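Local structure of ribosomal RNA small subunit methyltransferase E (Neisseria gonorrhoeae, 5VM8) at residues A[9-14]-A[46-51]; A[83-88]-A[107-112]; A[116-121]-A[204-209]. The protein probably methylates N3 of a uridine in 16S ribosomal RNA, using S-adenosyl methionine as methyl donor bound in a trefoil-knotted SPOUT fold. One frame throughout, in Å; residues are numbered along the deposited sequence.

Contact 1 (A[9-14]-A[46-51]); sequences MPRFYL and TLFDGK
The Phe48 ring is held between two quite different partners. On one face lies the Arg11 guanidinium, almost parallel to the ring (planes 14° apart), with Arg11 NH2 3.3 Å from Phe48 CE1 and set toward the rim. The opposite face receives Tyr13 CA in a CH-pi contact, 4.0 Å from the centroid of the Phe48 ring. The Tyr13 ring is inclined to the Phe48 ring without stacking on it, Tyr13 CD1 coming within 3.7 Å of Phe48 CE2, while Gly50 CA sits in plane at the Tyr13 edge, 3.6 Å from CE1.

Torsions explain the sandwich. Phe48 CG stands between its own backbone N and carbonyl carbon (chi1 62°), which swings the ring across the adjacent strand, and a bend at chi3 of Arg11 (31°) folds the guanidinium back over it. Beneath, the strands run parallel: Pro10 O, Thr46 O, Phe12 O and Phe48 O accept in turn from the backbone N of Thr46, Phe12, Phe48 and Leu14, the last bond being 2.8 Å from Leu14 N to Phe48 O. Phe12 and Leu47 occupy the other face, Phe12 CB 4.0 Å from Leu47 CD2.

Stacking accounts for one side of the guanidinium; its N-H groups go to the carbonyls of Cys144 and Glu145 and to Asn150, at and beyond the end of helix 128-147, a helix terminus that would favour a cation. Strand 11-13 edges the five-stranded sheet of the PUA-like domain, joined to 44-48, with helix 28-36 against Phe12 and Leu14 and helix 128-147 meeting Arg11 and the backbone N of Tyr13.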
loop_
_atom_site.group_PDB
_atom_site.type_symbol
_atom_site.label_atom_id
_atom_site.label_comp_id
_atom_site.label_asym_id
_atom_site.label_seq_id
_atom_site.Cartn_x
_atom_site.Cartn_y
_atom_site.Cartn_z
ATOM N N MET A 9 4.096 13.635 -17.480
ATOM C CA MET A 9 5.352 12.893 -17.575
ATOM C C MET A 9 5.231 11.508 -16.934
ATOM O O MET A 9 4.645 11.373 -15.855
ATOM C CB MET A 9 6.478 13.652 -16.891
ATOM C CG MET A 9 6.722 15.048 -17.393
ATOM S SD MET A 9 7.791 15.893 -16.214
ATOM C CE MET A 9 8.039 17.471 -17.040
ATOM N N PRO A 10 5.772 10.471 -17.583
ATOM C CA PRO A 10 5.721 9.122 -17.000
ATOM C C PRO A 10 6.549 9.066 -15.725
ATOM O O PRO A 10 7.606 9.697 -15.621
ATOM C CB PRO A 10 6.325 8.226 -18.090
ATOM C CG PRO A 10 6.597 9.130 -19.275
ATOM C CD PRO A 10 6.616 10.530 -18.787
ATOM N N ARG A 11 6.054 8.313 -14.747
ATOM C CA ARG A 11 6.647 8.258 -13.417
ATOM C C ARG A 11 7.310 6.909 -13.158
ATOM O O ARG A 11 6.736 5.848 -13.435
ATOM C CB ARG A 11 5.576 8.518 -12.352
ATOM C CG ARG A 11 4.894 9.880 -12.483
ATOM C CD ARG A 11 3.664 10.016 -11.571
ATOM N NE ARG A 11 3.810 9.229 -10.352
ATOM C CZ ARG A 11 4.382 9.675 -9.241
ATOM N NH1 ARG A 11 4.862 10.913 -9.190
ATOM N NH2 ARG A 11 4.488 8.878 -8.190
ATOM N N PHE A 12 8.521 6.956 -12.621
ATOM C CA PHE A 12 9.309 5.766 -12.368
ATOM C C PHE A 12 9.882 5.838 -10.962
ATOM O O PHE A 12 10.454 6.858 -10.562
ATOM C CB PHE A 12 10.417 5.630 -13.418
ATOM C CG PHE A 12 9.899 5.662 -14.829
ATOM C CD1 PHE A 12 9.327 4.528 -15.402
ATOM C CD2 PHE A 12 9.940 6.834 -15.569
ATOM C CE1 PHE A 12 8.819 4.565 -16.685
ATOM C CE2 PHE A 12 9.445 6.876 -16.856
ATOM C CZ PHE A 12 8.878 5.745 -17.411
ATOM N N TYR A 13 9.715 4.749 -10.220
ATOM C CA TYR A 13 10.264 4.595 -8.881
ATOM C C TYR A 13 11.752 4.276 -8.978
ATOM O O TYR A 13 12.140 3.317 -9.647
ATOM C CB TYR A 13 9.524 3.474 -8.158
ATOM C CG TYR A 13 10.121 3.089 -6.831
ATOM C CD1 TYR A 13 10.119 3.970 -5.754
ATOM C CD2 TYR A 13 10.744 1.864 -6.672
ATOM C CE1 TYR A 13 10.679 3.612 -4.542
ATOM C CE2 TYR A 13 11.309 1.499 -5.476
ATOM C CZ TYR A 13 11.279 2.370 -4.414
ATOM O OH TYR A 13 11.854 1.981 -3.223
ATOM N N LEU A 14 12.584 5.093 -8.335
ATOM C CA LEU A 14 14.032 4.883 -8.299
ATOM C C LEU A 14 14.515 5.161 -6.877
ATOM O O LEU A 14 14.696 6.328 -6.492
ATOM C CB LEU A 14 14.752 5.767 -9.316
ATOM C CG LEU A 14 16.287 5.725 -9.322
ATOM C CD1 LEU A 14 16.792 4.395 -9.790
ATOM C CD2 LEU A 14 16.880 6.847 -10.167
ATOM N N THR A 46 9.593 11.525 -14.555
ATOM C CA THR A 46 9.643 11.770 -13.116
ATOM C C THR A 46 10.338 10.607 -12.428
ATOM O O THR A 46 10.020 9.443 -12.697
ATOM C CB THR A 46 8.247 11.959 -12.502
ATOM O OG1 THR A 46 7.644 13.149 -13.009
ATOM C CG2 THR A 46 8.329 12.067 -11.001
ATOM N N LEU A 47 11.289 10.926 -11.552
ATOM C CA LEU A 47 12.005 9.936 -10.757
ATOM C C LEU A 47 11.762 10.246 -9.290
ATOM O O LEU A 47 12.062 11.353 -8.835
ATOM C CB LEU A 47 13.505 9.953 -11.073
ATOM C CG LEU A 47 13.928 9.515 -12.480
ATOM C CD1 LEU A 47 15.438 9.671 -12.714
ATOM C CD2 LEU A 47 13.495 8.087 -12.742
ATOM N N PHE A 48 11.206 9.285 -8.554
ATOM C CA PHE A 48 10.963 9.483 -7.132
ATOM C C PHE A 48 11.566 8.340 -6.325
ATOM O O PHE A 48 11.573 7.184 -6.765
ATOM C CB PHE A 48 9.457 9.637 -6.812
ATOM C CG PHE A 48 8.609 8.437 -7.149
ATOM C CD1 PHE A 48 8.111 8.255 -8.442
ATOM C CD2 PHE A 48 8.261 7.514 -6.160
ATOM C CE1 PHE A 48 7.306 7.167 -8.747
ATOM C CE2 PHE A 48 7.455 6.410 -6.462
ATOM C CZ PHE A 48 6.974 6.241 -7.749
ATOM N N ASP A 49 12.070 8.672 -5.135
ATOM C CA ASP A 49 12.810 7.711 -4.333
ATOM C C ASP A 49 11.928 6.951 -3.358
ATOM O O ASP A 49 12.449 6.153 -2.576
ATOM C CB ASP A 49 13.974 8.395 -3.587
ATOM C CG ASP A 49 13.520 9.451 -2.579
ATOM O OD1 ASP A 49 12.305 9.688 -2.396
ATOM O OD2 ASP A 49 14.417 10.041 -1.940
ATOM N N GLY A 50 10.616 7.183 -3.372
ATOM C CA GLY A 50 9.719 6.469 -2.490
ATOM C C GLY A 50 9.721 6.973 -1.071
ATOM O O GLY A 50 8.931 6.484 -0.257
ATOM N N LYS A 51 10.604 7.911 -0.744
ATOM C CA LYS A 51 10.730 8.477 0.586
ATOM C C LYS A 51 10.130 9.873 0.661
ATOM O O LYS A 51 10.258 10.537 1.689
ATOM C CB LYS A 51 12.207 8.507 1.000
#

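Contact 2 (A[83-88]-A[107-112]); sequences LNITLI and LGVTAI
Thr110 and Asn84 meet almost at a right angle, and the hydroxyl of the one donates to the amide oxygen of the other, 3.0 Å from Thr110 OG1 to Asn84 OD1. The approach is from above the amide plane, 61° out of it, so the bond does not follow a lone pair. Thr110 sits about 30° from a staggered rotamer (chi1 91°), a sign of local strain, with CG2 pressed 3.2 Å from Ile85 N and the carbonyl of Leu83 also close.

With Val109 CG2 anti to the backbone N, this methyl reaches 3.3 Å from Ile85 O and also touches two side chains, Ile85 CG2 at 4.0 Å, whose side chain crosses that of Val109, and Leu87 CB. Farther along, Leu87 and Ile112 occupy the same face of the sheet, and Thr86 lies beside Ala111 on the reverse face, Thr86 OG1 3.9 Å from Ala111 CB.

The backbone gathers these side chains. Ile85 O accepts twice, from Thr110 N in its carbonyl plane at 2.9 Å and from Ala111 N at a longer 3.3 Å. Leu87 N then bonds to Ala111 O, setting the parallel pairing of Thr86 with Ala111 and Leu87 with Ile112. Gly108, with positive phi, ends helix 94-106 in a Schellman motif. Strand 85-90, this helix and strand 111-116 form a beta-alpha-beta unit, whose two parallel strands meet here.

On the buried, aliphatic side, Ser104 and Thr100 of helix 94-106 pack against the contact. Chemically, the out-of-plane Thr110-Asn84 bond, beside the exposed Asn84, is likely to add less than the backbone: two N-H groups share and satisfy the Ile85 carbonyl oxygen, so the pairing is anchored at both Thr110 and Ala111, just where 107-112 enters its strand.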
loop_
_atom_site.group_PDB
_atom_site.type_symbol
_atom_site.label_atom_id
_atom_site.label_comp_id
_atom_site.label_asym_id
_atom_site.label_seq_id
_atom_site.Cartn_x
_atom_site.Cartn_y
_atom_site.Cartn_z
ATOM N N LEU A 83 -3.571 11.319 7.147
ATOM C CA LEU A 83 -4.062 10.218 7.959
ATOM C C LEU A 83 -3.150 9.005 7.778
ATOM O O LEU A 83 -2.813 8.626 6.650
ATOM C CB LEU A 83 -5.494 9.880 7.557
ATOM C CG LEU A 83 -6.272 8.875 8.395
ATOM C CD1 LEU A 83 -6.361 9.378 9.843
ATOM C CD2 LEU A 83 -7.668 8.651 7.795
ATOM N N ASN A 84 -2.769 8.395 8.887
ATOM C CA ASN A 84 -1.883 7.239 8.907
ATOM C C ASN A 84 -2.713 5.963 9.061
ATOM O O ASN A 84 -3.300 5.726 10.113
ATOM C CB ASN A 84 -0.885 7.405 10.050
ATOM C CG ASN A 84 0.301 6.509 9.917
ATOM O OD1 ASN A 84 0.163 5.311 9.724
ATOM N ND2 ASN A 84 1.480 7.078 10.038
ATOM N N ILE A 85 -2.790 5.153 8.006
ATOM C CA ILE A 85 -3.564 3.910 8.001
ATOM C C ILE A 85 -2.640 2.740 7.685
ATOM O O ILE A 85 -2.089 2.665 6.584
ATOM C CB ILE A 85 -4.704 3.940 6.971
ATOM C CG1 ILE A 85 -5.591 5.166 7.164
ATOM C CG2 ILE A 85 -5.522 2.643 7.061
ATOM C CD1 ILE A 85 -6.443 5.473 5.934
ATOM N N THR A 86 -2.529 1.790 8.615
ATOM C CA THR A 86 -1.904 0.499 8.337
ATOM C C THR A 86 -3.020 -0.500 8.062
ATOM O O THR A 86 -3.869 -0.736 8.926
ATOM C CB THR A 86 -1.039 0.015 9.504
ATOM O OG1 THR A 86 0.028 0.942 9.743
ATOM C CG2 THR A 86 -0.484 -1.409 9.257
ATOM N N LEU A 87 -2.987 -1.114 6.886
ATOM C CA LEU A 87 -3.903 -2.195 6.533
ATOM C C LEU A 87 -3.239 -3.508 6.926
ATOM O O LEU A 87 -2.215 -3.886 6.354
ATOM C CB LEU A 87 -4.216 -2.166 5.039
ATOM C CG LEU A 87 -4.882 -3.400 4.409
ATOM C CD1 LEU A 87 -6.195 -3.767 5.101
ATOM C CD2 LEU A 87 -5.090 -3.173 2.896
ATOM N N ILE A 88 -3.780 -4.174 7.941
ATOM C CA ILE A 88 -3.389 -5.538 8.270
ATOM C C ILE A 88 -4.346 -6.467 7.540
ATOM O O ILE A 88 -5.496 -6.633 7.965
ATOM C CB ILE A 88 -3.434 -5.811 9.781
ATOM C CG1 ILE A 88 -2.522 -4.865 10.566
ATOM C CG2 ILE A 88 -2.995 -7.264 10.070
ATOM C CD1 ILE A 88 -2.431 -5.248 12.028
ATOM N N LEU A 107 -5.872 4.587 -2.707
ATOM C CA LEU A 107 -6.658 5.272 -1.689
ATOM C C LEU A 107 -5.805 5.794 -0.539
ATOM O O LEU A 107 -6.358 6.317 0.430
ATOM C CB LEU A 107 -7.746 4.351 -1.157
ATOM C CG LEU A 107 -8.722 3.916 -2.247
ATOM C CD1 LEU A 107 -9.547 2.730 -1.808
ATOM C CD2 LEU A 107 -9.650 5.078 -2.630
ATOM N N GLY A 108 -4.485 5.650 -0.610
ATOM C CA GLY A 108 -3.591 6.360 0.274
ATOM C C GLY A 108 -3.137 5.625 1.515
ATOM O O GLY A 108 -2.622 6.273 2.437
ATOM N N VAL A 109 -3.303 4.306 1.571
ATOM C CA VAL A 109 -2.878 3.551 2.746
ATOM C C VAL A 109 -1.384 3.769 2.963
ATOM O O VAL A 109 -0.618 3.915 2.000
ATOM C CB VAL A 109 -3.252 2.067 2.563
ATOM C CG1 VAL A 109 -2.245 1.327 1.663
ATOM C CG2 VAL A 109 -3.427 1.381 3.876
ATOM N N THR A 110 -0.965 3.859 4.231
ATOM C CA THR A 110 0.430 4.209 4.507
ATOM C C THR A 110 1.320 2.996 4.730
ATOM O O THR A 110 2.530 3.096 4.526
ATOM C CB THR A 110 0.570 5.151 5.713
ATOM O OG1 THR A 110 0.743 4.380 6.909
ATOM C CG2 THR A 110 -0.627 6.031 5.853
ATOM N N ALA A 111 0.768 1.862 5.153
ATOM C CA ALA A 111 1.559 0.648 5.290
ATOM C C ALA A 111 0.637 -0.557 5.201
ATOM O O ALA A 111 -0.563 -0.464 5.452
ATOM C CB ALA A 111 2.342 0.631 6.610
ATOM N N ILE A 112 1.226 -1.694 4.849
ATOM C CA ILE A 112 0.504 -2.942 4.648
ATOM C C ILE A 112 1.259 -4.061 5.360
ATOM O O ILE A 112 2.464 -4.244 5.147
ATOM C CB ILE A 112 0.323 -3.263 3.152
ATOM C CG1 ILE A 112 -0.561 -2.199 2.493
ATOM C CG2 ILE A 112 -0.276 -4.655 2.981
ATOM C CD1 ILE A 112 -0.280 -1.985 0.997
HETATM O O HOH W 1 -3.969 7.195 4.225
#

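Contact 3 (A[116-121]-A[204-209]); sequences ISERCI and GWTEQE
Glu118 N donates to Glu209 OE2 over 2.9 Å in a nearly straight bond (168° at the hydrogen), reaching the syn side of the carboxylate from somewhat out of its plane. Around this single direct hydrogen bond the side chains close in. Ser117 CB is 3.2 Å from the same Glu209 OE2 and also faces the edge of the Trp205 ring, while Glu118 CG rests 3.6 Å from the methyl Thr206 CG2. Arg119, extended from CG to NE, reaches along 204-206 and lays one face of its guanidinium over the peptide there, Trp205 O being 3.5 Å from NH1 without a bond; NH1 hydrogen-bonds to the carbonyl of Gly203.

A water fills the angle between the segments. It accepts from Ser117 OG and from Arg119 N, and donates to Gly204 O (2.6 Å) and to Glu209 OE1 (2.7 Å), so four groups fix it.

One step farther out, the carboxylate is itself positioned from within 204-209. Thr206 N donates to the anti lone pair of Glu209 OE1 at 2.8 Å, and Thr206 OG1 accepts from Glu209 N at 3.1 Å. On the other segment, a type I turn from Ser117 to Cys120 presents the N-H groups of Glu118 and Arg119. Trp205 is anchored by NE1 to the carbonyl of Met177.

The reciprocal Thr206-Glu209 pair is a capping box at the start of helix 207-215. It begins two residues after Gly204, the last glycine of a glycine-rich loop, which in SPOUT methyltransferases of this family commonly contributes to the cofactor pocket of the knotted region.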
loop_
_atom_site.group_PDB
_atom_site.type_symbol
_atom_site.label_atom_id
_atom_site.label_comp_id
_atom_site.label_asym_id
_atom_site.label_seq_id
_atom_site.Cartn_x
_atom_site.Cartn_y
_atom_site.Cartn_z
ATOM N N ILE A 116 -0.751 -14.253 8.073
ATOM C CA ILE A 116 -1.343 -15.570 7.926
ATOM C C ILE A 116 -2.362 -15.721 9.040
ATOM O O ILE A 116 -2.032 -15.550 10.217
ATOM C CB ILE A 116 -0.290 -16.680 8.005
ATOM C CG1 ILE A 116 0.899 -16.357 7.089
ATOM C CG2 ILE A 116 -0.956 -18.000 7.650
ATOM C CD1 ILE A 116 2.049 -17.312 7.243
ATOM N N SER A 117 -3.608 -15.944 8.669
ATOM C CA SER A 117 -4.655 -16.253 9.620
ATOM C C SER A 117 -5.067 -17.699 9.402
ATOM O O SER A 117 -4.533 -18.401 8.541
ATOM C CB SER A 117 -5.843 -15.287 9.494
ATOM O OG SER A 117 -6.620 -15.552 8.347
ATOM N N GLU A 118 -6.013 -18.142 10.220
ATOM C CA GLU A 118 -6.366 -19.551 10.249
ATOM C C GLU A 118 -6.812 -20.034 8.879
ATOM O O GLU A 118 -6.363 -21.087 8.401
ATOM C CB GLU A 118 -7.473 -19.767 11.282
ATOM C CG GLU A 118 -8.083 -21.142 11.274
ATOM C CD GLU A 118 -7.304 -22.130 12.096
ATOM O OE1 GLU A 118 -6.282 -21.722 12.685
ATOM O OE2 GLU A 118 -7.717 -23.312 12.146
ATOM N N ARG A 119 -7.686 -19.268 8.226
ATOM C CA ARG A 119 -8.312 -19.701 6.986
ATOM C C ARG A 119 -7.529 -19.296 5.739
ATOM O O ARG A 119 -8.106 -19.217 4.657
ATOM C CB ARG A 119 -9.755 -19.207 6.933
ATOM C CG ARG A 119 -10.603 -19.946 7.959
ATOM C CD ARG A 119 -11.990 -19.364 8.061
ATOM N NE ARG A 119 -12.693 -19.942 9.197
ATOM C CZ ARG A 119 -13.915 -19.604 9.578
ATOM N NH1 ARG A 119 -14.580 -18.671 8.918
ATOM N NH2 ARG A 119 -14.468 -20.191 10.624
ATOM N N CYS A 120 -6.223 -19.099 5.869
ATOM C CA CYS A 120 -5.366 -18.889 4.719
ATOM C C CYS A 120 -5.320 -20.137 3.842
ATOM O O CYS A 120 -5.040 -21.236 4.322
ATOM C CB CYS A 120 -3.963 -18.520 5.188
ATOM S SG CYS A 120 -2.840 -18.194 3.849
ATOM N N ILE A 121 -5.578 -19.953 2.545
ATOM C CA ILE A 121 -5.530 -20.997 1.530
ATOM C C ILE A 121 -4.439 -20.719 0.494
ATOM O O ILE A 121 -4.440 -21.311 -0.582
ATOM C CB ILE A 121 -6.899 -21.179 0.849
ATOM C CG1 ILE A 121 -7.362 -19.844 0.246
ATOM C CG2 ILE A 121 -7.899 -21.766 1.830
ATOM C CD1 ILE A 121 -8.810 -19.805 -0.238
ATOM N N GLY A 204 -12.818 -15.684 6.054
ATOM C CA GLY A 204 -13.216 -14.887 7.195
ATOM C C GLY A 204 -12.429 -15.182 8.459
ATOM O O GLY A 204 -11.441 -15.923 8.480
ATOM N N TRP A 205 -12.873 -14.541 9.536
ATOM C CA TRP A 205 -12.283 -14.745 10.856
ATOM C C TRP A 205 -12.862 -15.968 11.568
ATOM O O TRP A 205 -14.054 -16.259 11.456
ATOM C CB TRP A 205 -12.524 -13.521 11.741
ATOM C CG TRP A 205 -11.986 -12.229 11.211
ATOM C CD1 TRP A 205 -12.683 -11.070 10.986
ATOM C CD2 TRP A 205 -10.626 -11.956 10.866
ATOM N NE1 TRP A 205 -11.830 -10.097 10.533
ATOM C CE2 TRP A 205 -10.563 -10.617 10.446
ATOM C CE3 TRP A 205 -9.449 -12.722 10.874
ATOM C CZ2 TRP A 205 -9.367 -10.012 10.056
ATOM C CZ3 TRP A 205 -8.266 -12.130 10.461
ATOM C CH2 TRP A 205 -8.237 -10.791 10.040
ATOM N N THR A 206 -12.019 -16.659 12.347
ATOM C CA THR A 206 -12.579 -17.638 13.286
ATOM C C THR A 206 -13.065 -16.942 14.558
ATOM O O THR A 206 -12.643 -15.831 14.897
ATOM C CB THR A 206 -11.582 -18.759 13.687
ATOM O OG1 THR A 206 -10.512 -18.223 14.484
ATOM C CG2 THR A 206 -11.043 -19.551 12.505
ATOM N N GLU A 207 -13.946 -17.643 15.275
ATOM C CA GLU A 207 -14.508 -17.132 16.523
ATOM C C GLU A 207 -13.412 -16.764 17.516
ATOM O O GLU A 207 -13.469 -15.706 18.154
ATOM C CB GLU A 207 -15.447 -18.195 17.107
ATOM C CG GLU A 207 -16.300 -17.793 18.302
ATOM C CD GLU A 207 -16.906 -19.011 19.015
ATOM O OE1 GLU A 207 -16.544 -20.153 18.659
ATOM O OE2 GLU A 207 -17.737 -18.833 19.933
ATOM N N GLN A 208 -12.391 -17.622 17.637
ATOM C CA GLN A 208 -11.260 -17.350 18.522
ATOM C C GLN A 208 -10.443 -16.166 18.016
ATOM O O GLN A 208 -9.931 -15.373 18.812
ATOM C CB GLN A 208 -10.380 -18.603 18.673
ATOM N N GLU A 209 -10.297 -16.037 16.695
ATOM C CA GLU A 209 -9.544 -14.911 16.159
ATOM C C GLU A 209 -10.210 -13.589 16.514
ATOM O O GLU A 209 -9.525 -12.600 16.786
ATOM C CB GLU A 209 -9.372 -15.050 14.639
ATOM C CG GLU A 209 -8.319 -16.077 14.211
ATOM C CD GLU A 209 -8.219 -16.242 12.709
ATOM O OE1 GLU A 209 -9.266 -16.246 12.020
ATOM O OE2 GLU A 209 -7.085 -16.324 12.197
HETATM O O HOH W 2 -9.098 -16.603 9.394
#

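The three contacts follow one another along the chain and across the two domains. Contact 1 lies in the PUA-like domain, its centre about 20 Å from that of contact 2; their nearest atoms remain about 9 Å apart. Contacts 2 and 3 share the methyltransferase domain: strand 111-116 begins in contact 2 and leads into the loop that makes contact 3, whose centre is about 21 Å away. Contacts 1 and 3 sit on opposite sides of the chain's centre, about 37 Å between centres. Contact 3, beside the glycine-rich loop, is probably the nearest to the S-adenosyl methionine pocket, as in related SPOUT enzymes, whereas contact 1 meets helix 128-147 through Arg11 and the backbone N of Tyr13.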